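Local coordinates for protein toll (PDB 4LXR) that serves as the cell-surface receptor for activated Spaetzle, switching on Toll signalling in dorsal-ventral patterning of the embryo and in antifungal immunity, at residues 502-507 with 531-536. Sequence-based numbering, arbitrary orientation.
Sequences MTHNKI and LNDNPL. With NAG (2-acetamido-2-deoxy-beta-D-glucopyranose), chain F; NAG (2-acetamido-2-deoxy-beta-D-glucopyranose), chain B; NAG (2-acetamido-2-deoxy-beta-D-glucopyranose), chain M.
Asn-534 reaches across to the backbone of 502-507 as part of the asparagine ladder of the leucine-rich repeat solenoid in the Toll ectodomain. It joins leucine-rich repeat 15 to the start of the first C-terminal capping region. Its CG lies anti to the carbonyl carbon (chi1 -85°), which carries the amide in between the two turns. Asn-534 ND2 donates to Met-502 O at 2.8 Å, nearly straight and in the amide plane. The same nitrogen also donates to Leu-531 O, above that carbonyl's plane. Asn-534 OD1 accepts a weak bond from Ile-507 N at 3.3 Å, while CD1 of Ile-507 packs against the amide. With an alanine here, Met-502 O and Ile-507 N would probably lose these partners, and a gap would be likely to open beside Ile-507. Asn-505 is the preceding rung, with ND2 bonded to Leu-477 O. On the glycan side, the ring of His-504 and the carboxylate of Asp-533 are stacked, their planes 20° apart. CB of Asp-533 makes a CH-pi contact over the face of the His-504 ring, 3.6 Å from its centroid. Asp-533 OD2 also forms a salt bridge with Arg-567. At the ring edge, His-504 NE2 donates to O7 of the chain F N-acetylglucosamine at 3.2 Å.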
loop_
_atom_site.group_PDB
_atom_site.type_symbol
_atom_site.label_atom_id
_atom_site.label_comp_id
_atom_site.label_asym_id
_atom_site.label_seq_id
_atom_site.Cartn_x
_atom_site.Cartn_y
_atom_site.Cartn_z
ATOM N N MET A 502 -11.079 -11.334 -5.706
ATOM C CA MET A 502 -12.372 -11.794 -5.194
ATOM C C MET A 502 -12.237 -12.397 -3.810
ATOM O O MET A 502 -13.032 -13.262 -3.426
ATOM C CB MET A 502 -13.022 -12.810 -6.126
ATOM C CG MET A 502 -13.304 -12.294 -7.511
ATOM S SD MET A 502 -14.291 -13.525 -8.367
ATOM C CE MET A 502 -14.062 -13.058 -10.077
ATOM N N THR A 503 -11.230 -11.944 -3.067
ATOM C CA THR A 503 -11.025 -12.405 -1.701
ATOM C C THR A 503 -12.081 -11.861 -0.760
ATOM O O THR A 503 -12.663 -10.808 -1.011
ATOM C CB THR A 503 -9.660 -11.993 -1.154
ATOM O OG1 THR A 503 -9.552 -10.565 -1.164
ATOM C CG2 THR A 503 -8.549 -12.588 -1.993
ATOM N N HIS A 504 -12.325 -12.603 0.317
ATOM C CA HIS A 504 -13.230 -12.178 1.380
ATOM C C HIS A 504 -14.645 -11.897 0.900
ATOM O O HIS A 504 -15.318 -11.012 1.421
ATOM C CB HIS A 504 -12.663 -10.971 2.132
ATOM C CG HIS A 504 -11.420 -11.281 2.906
ATOM N ND1 HIS A 504 -11.441 -11.628 4.238
ATOM C CD2 HIS A 504 -10.120 -11.315 2.527
ATOM C CE1 HIS A 504 -10.207 -11.855 4.651
ATOM N NE2 HIS A 504 -9.387 -11.677 3.631
ATOM N N ASN A 505 -15.087 -12.652 -0.097
ATOM C CA ASN A 505 -16.486 -12.634 -0.478
ATOM C C ASN A 505 -17.260 -13.715 0.283
ATOM O O ASN A 505 -16.840 -14.128 1.369
ATOM C CB ASN A 505 -16.635 -12.752 -1.999
ATOM C CG ASN A 505 -16.540 -11.392 -2.694
ATOM O OD1 ASN A 505 -17.545 -10.838 -3.136
ATOM N ND2 ASN A 505 -15.333 -10.839 -2.752
ATOM N N LYS A 506 -18.382 -14.161 -0.274
ATOM C CA LYS A 506 -19.207 -15.179 0.370
ATOM C C LYS A 506 -19.250 -16.445 -0.489
ATOM O O LYS A 506 -20.244 -17.169 -0.498
ATOM C CB LYS A 506 -20.625 -14.648 0.592
ATOM C CG LYS A 506 -20.705 -13.373 1.459
ATOM C CD LYS A 506 -20.383 -13.677 2.917
ATOM C CE LYS A 506 -20.824 -12.554 3.852
ATOM N NZ LYS A 506 -19.711 -11.609 4.196
ATOM N N ILE A 507 -18.158 -16.689 -1.210
ATOM C CA ILE A 507 -18.082 -17.755 -2.209
ATOM C C ILE A 507 -18.080 -19.134 -1.561
ATOM O O ILE A 507 -17.060 -19.584 -1.058
ATOM C CB ILE A 507 -16.830 -17.570 -3.105
ATOM C CG1 ILE A 507 -16.938 -16.244 -3.881
ATOM C CG2 ILE A 507 -16.658 -18.745 -4.061
ATOM C CD1 ILE A 507 -15.647 -15.802 -4.567
ATOM N N LEU A 531 -8.767 -15.840 -5.311
ATOM C CA LEU A 531 -9.938 -16.457 -4.689
ATOM C C LEU A 531 -9.741 -16.775 -3.210
ATOM O O LEU A 531 -10.567 -17.462 -2.606
ATOM C CB LEU A 531 -10.317 -17.737 -5.431
ATOM C CG LEU A 531 -10.752 -17.571 -6.887
ATOM C CD1 LEU A 531 -11.064 -18.939 -7.522
ATOM C CD2 LEU A 531 -11.953 -16.619 -6.969
ATOM N N ASN A 532 -8.651 -16.281 -2.632
ATOM C CA ASN A 532 -8.316 -16.558 -1.234
ATOM C C ASN A 532 -9.373 -16.086 -0.240
ATOM O O ASN A 532 -10.139 -15.166 -0.530
ATOM C CB ASN A 532 -6.967 -15.927 -0.880
ATOM C CG ASN A 532 -5.790 -16.709 -1.444
ATOM O OD1 ASN A 532 -5.935 -17.873 -1.822
ATOM N ND2 ASN A 532 -4.617 -16.078 -1.490
ATOM N N ASP A 533 -9.406 -16.720 0.932
ATOM C CA ASP A 533 -10.260 -16.272 2.037
ATOM C C ASP A 533 -11.744 -16.233 1.695
ATOM O O ASP A 533 -12.437 -15.261 1.995
ATOM C CB ASP A 533 -9.822 -14.892 2.542
ATOM C CG ASP A 533 -8.407 -14.887 3.063
ATOM O OD1 ASP A 533 -8.181 -15.405 4.178
ATOM O OD2 ASP A 533 -7.521 -14.360 2.360
ATOM N N ASN A 534 -12.224 -17.288 1.059
ATOM C CA ASN A 534 -13.646 -17.458 0.846
ATOM C C ASN A 534 -14.157 -18.685 1.601
ATOM O O ASN A 534 -13.406 -19.643 1.807
ATOM C CB ASN A 534 -13.939 -17.545 -0.648
ATOM C CG ASN A 534 -14.099 -16.176 -1.277
ATOM O OD1 ASN A 534 -15.088 -15.484 -1.021
ATOM N ND2 ASN A 534 -13.134 -15.775 -2.102
ATOM N N PRO A 535 -15.426 -18.654 2.043
ATOM C CA PRO A 535 -15.981 -19.748 2.860
ATOM C C PRO A 535 -16.416 -20.991 2.054
ATOM O O PRO A 535 -17.569 -21.414 2.119
ATOM C CB PRO A 535 -17.188 -19.085 3.542
ATOM C CG PRO A 535 -17.641 -18.045 2.558
ATOM C CD PRO A 535 -16.367 -17.524 1.912
ATOM N N LEU A 536 -15.487 -21.585 1.322
ATOM C CA LEU A 536 -15.819 -22.654 0.382
ATOM C C LEU A 536 -16.381 -23.909 1.049
ATOM O O LEU A 536 -15.817 -24.410 2.026
ATOM C CB LEU A 536 -14.583 -23.017 -0.438
ATOM C CG LEU A 536 -14.823 -23.849 -1.693
ATOM C CD1 LEU A 536 -15.632 -23.051 -2.710
ATOM C CD2 LEU A 536 -13.500 -24.300 -2.278
HETATM C C1 NAG F . -3.498 -9.900 1.414
HETATM C C2 NAG F . -3.612 -10.479 2.819
HETATM C C3 NAG F . -2.269 -10.400 3.538
HETATM C C4 NAG F . -1.156 -11.024 2.700
HETATM C C5 NAG F . -1.170 -10.470 1.276
HETATM C C6 NAG F . -0.221 -11.198 0.352
HETATM C C7 NAG F . -5.878 -10.256 3.763
HETATM C C8 NAG F . -6.777 -9.418 4.621
HETATM N N2 NAG F . -4.637 -9.790 3.595
HETATM O O3 NAG F . -2.372 -11.051 4.800
HETATM O O4 NAG F . 0.098 -10.693 3.288
HETATM O O5 NAG F . -2.479 -10.595 0.702
HETATM O O6 NAG F . -0.595 -11.048 -1.011
HETATM O O7 NAG F . -6.268 -11.296 3.236
HETATM C C1 NAG B . -6.676 -9.090 -2.733
HETATM C C2 NAG B . -5.143 -9.132 -2.842
HETATM C C3 NAG B . -4.526 -9.799 -1.605
HETATM C C4 NAG B . -5.111 -9.237 -0.313
HETATM C C5 NAG B . -6.631 -9.244 -0.396
HETATM C C6 NAG B . -7.307 -8.660 0.823
HETATM C C7 NAG B . -3.911 -9.320 -4.964
HETATM C C8 NAG B . -3.384 -7.946 -4.685
HETATM N N2 NAG B . -4.738 -9.832 -4.046
HETATM O O3 NAG B . -3.118 -9.599 -1.634
HETATM O O4 NAG B . -4.780 -10.072 0.794
HETATM O O5 NAG B . -7.048 -8.471 -1.525
HETATM O O6 NAG B . -7.000 -7.280 0.966
HETATM O O7 NAG B . -3.597 -9.946 -5.971
HETATM C C1 NAG M . -23.655 -8.834 2.194
HETATM C C2 NAG M . -23.702 -8.391 3.673
HETATM C C3 NAG M . -24.738 -7.276 3.904
HETATM C C4 NAG M . -26.076 -7.573 3.228
HETATM C C5 NAG M . -25.884 -8.173 1.838
HETATM C C6 NAG M . -26.715 -7.497 0.774
HETATM C C7 NAG M . -23.128 -9.841 5.571
HETATM C C8 NAG M . -23.522 -11.040 6.384
HETATM N N2 NAG M . -23.946 -9.521 4.564
HETATM O O3 NAG M . -24.223 -6.015 3.484
HETATM O O4 NAG M . -26.861 -8.445 4.034
HETATM O O5 NAG M . -24.519 -8.029 1.442
HETATM O O6 NAG M . -26.766 -8.279 -0.411
HETATM O O7 NAG M . -22.113 -9.193 5.816
#